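Local structure of ENT (Trypanosoma brucei brucei, 5ZX1) at residues A[48-53]-A[92-97]. The protein carries an ENT domain, the helical part modelled here, and is probably involved in transcription or chromatin regulation, although its exact role is not established. Residues are numbered along the deposited sequence; the frame is centred on the assembly and turned at random.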
loop_
_atom_site.group_PDB
_atom_site.type_symbol
_atom_site.label_atom_id
_atom_site.label_comp_id
_atom_site.label_asym_id
_atom_site.label_seq_id
_atom_site.Cartn_x
_atom_site.Cartn_y
_atom_site.Cartn_z
ATOM N N LEU A 48 0.675 1.971 -0.843
ATOM C CA LEU A 48 0.472 0.922 -1.836
ATOM C C LEU A 48 -0.456 -0.168 -1.322
ATOM O O LEU A 48 -1.336 -0.634 -2.040
ATOM C CB LEU A 48 1.808 0.300 -2.232
ATOM C CG LEU A 48 2.299 0.459 -3.665
ATOM C CD1 LEU A 48 3.380 -0.572 -3.897
ATOM C CD2 LEU A 48 1.166 0.275 -4.647
ATOM N N CYS A 49 -0.236 -0.602 -0.088
ATOM C CA CYS A 49 -1.129 -1.587 0.515
ATOM C C CYS A 49 -2.576 -1.080 0.625
ATOM O O CYS A 49 -3.517 -1.785 0.277
ATOM C CB CYS A 49 -0.610 -1.973 1.896
ATOM S SG CYS A 49 0.857 -3.011 1.827
ATOM N N ARG A 50 -2.749 0.146 1.105
ATOM C CA ARG A 50 -4.085 0.664 1.402
ATOM C C ARG A 50 -4.911 0.718 0.133
ATOM O O ARG A 50 -6.013 0.156 0.037
ATOM C CB ARG A 50 -4.001 2.053 2.041
ATOM C CG ARG A 50 -3.150 2.083 3.292
ATOM C CD ARG A 50 -2.603 3.471 3.563
ATOM N NE ARG A 50 -3.664 4.462 3.506
ATOM C CZ ARG A 50 -4.584 4.641 4.448
ATOM N NH1 ARG A 50 -4.600 3.887 5.541
ATOM N NH2 ARG A 50 -5.507 5.571 4.273
ATOM N N VAL A 51 -4.333 1.387 -0.847
ATOM C CA VAL A 51 -4.943 1.582 -2.133
ATOM C C VAL A 51 -5.237 0.262 -2.877
ATOM O O VAL A 51 -6.305 0.100 -3.463
ATOM C CB VAL A 51 -4.028 2.518 -2.940
ATOM C CG1 VAL A 51 -4.152 2.272 -4.386
ATOM C CG2 VAL A 51 -4.352 3.950 -2.613
ATOM N N LEU A 52 -4.320 -0.694 -2.856
ATOM C CA LEU A 52 -4.620 -1.960 -3.519
ATOM C C LEU A 52 -5.739 -2.700 -2.776
ATOM O O LEU A 52 -6.502 -3.468 -3.378
ATOM C CB LEU A 52 -3.370 -2.836 -3.624
ATOM C CG LEU A 52 -2.355 -2.314 -4.640
ATOM C CD1 LEU A 52 -1.287 -3.354 -4.987
ATOM C CD2 LEU A 52 -3.063 -1.806 -5.890
ATOM N N CYS A 53 -5.856 -2.449 -1.475
ATOM C CA CYS A 53 -6.947 -3.032 -0.703
ATOM C C CYS A 53 -8.270 -2.289 -0.924
ATOM O O CYS A 53 -9.344 -2.873 -0.796
ATOM C CB CYS A 53 -6.597 -3.043 0.779
ATOM S SG CYS A 53 -5.277 -4.156 1.173
ATOM N N ASP A 92 -7.745 -1.073 8.188
ATOM C CA ASP A 92 -7.969 0.361 8.292
ATOM C C ASP A 92 -9.414 0.670 7.899
ATOM O O ASP A 92 -9.962 0.039 6.980
ATOM C CB ASP A 92 -6.987 1.120 7.406
ATOM C CG ASP A 92 -7.294 2.591 7.328
ATOM O OD1 ASP A 92 -8.236 2.954 6.589
ATOM O OD2 ASP A 92 -6.590 3.380 7.997
ATOM N N VAL A 93 -10.027 1.631 8.598
ATOM C CA VAL A 93 -11.455 1.960 8.427
ATOM C C VAL A 93 -11.774 2.692 7.118
ATOM O O VAL A 93 -12.772 2.400 6.457
ATOM C CB VAL A 93 -11.970 2.796 9.612
ATOM C CG1 VAL A 93 -13.470 3.010 9.476
ATOM C CG2 VAL A 93 -11.641 2.112 10.930
ATOM N N LEU A 94 -10.948 3.663 6.757
ATOM C CA LEU A 94 -11.131 4.329 5.473
ATOM C C LEU A 94 -11.026 3.275 4.356
ATOM O O LEU A 94 -11.913 3.183 3.507
ATOM C CB LEU A 94 -10.103 5.448 5.293
ATOM C CG LEU A 94 -10.177 6.273 4.003
ATOM C CD1 LEU A 94 -11.563 6.847 3.794
ATOM C CD2 LEU A 94 -9.152 7.385 4.030
ATOM N N VAL A 95 -9.985 2.439 4.406
ATOM C CA VAL A 95 -9.750 1.439 3.360
ATOM C C VAL A 95 -10.967 0.537 3.201
ATOM O O VAL A 95 -11.520 0.412 2.101
ATOM C CB VAL A 95 -8.474 0.579 3.636
ATOM C CG1 VAL A 95 -8.318 -0.486 2.574
ATOM C CG2 VAL A 95 -7.211 1.446 3.687
ATOM N N THR A 96 -11.391 -0.090 4.295
ATOM C CA THR A 96 -12.545 -0.982 4.222
ATOM C C THR A 96 -13.841 -0.244 3.805
ATOM O O THR A 96 -14.648 -0.797 3.054
ATOM C CB THR A 96 -12.774 -1.722 5.569
ATOM O OG1 THR A 96 -12.967 -0.770 6.615
ATOM C CG2 THR A 96 -11.571 -2.566 5.921
ATOM N N SER A 97 -14.051 0.992 4.263
ATOM C CA SER A 97 -15.242 1.746 3.835
ATOM C C SER A 97 -15.258 2.012 2.332
ATOM O O SER A 97 -16.308 1.937 1.687
ATOM C CB SER A 97 -15.341 3.071 4.571
ATOM O OG SER A 97 -15.048 2.886 5.933
#
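R50 packs on V95 and pairs with D92, and C53 meets V95, in a helix-helix contact of the all-helical ENT domain, where the C-terminal part of the long helix 30-56 runs beside the start of helix 93-101. The two short segments point the same way, 24° apart, with their axes 9.2 Å apart at closest approach. V95, buried, faces helix 30-56 with both methyls. Its CG1 lies 3.6 Å from C53 CB and also touches the backbone O of R50, while CG2 packs against R50 CB and sits over one face of the guanidinium, near its rim. A bend at chi3 turns the R50 chain past V95 to reach the N-terminal end of the second helix. There D92 OD2 lies in the guanidinium plane, at its edge, 3.2 Å from R50 NH1; the salt bridge includes a weak hydrogen bond, and the two planes stand almost perpendicular at 85°. R46, close to R50 NH1, brings a second positive charge near the pair. Elsewhere on helix 30-56, L48 and L52 pack on helix 62-74. D92 is also the N-cap of helix 93-101: its OD1 takes the V95 N-H through the anti lone pair, 2.8 Å from V95 N and nearly straight at 169°.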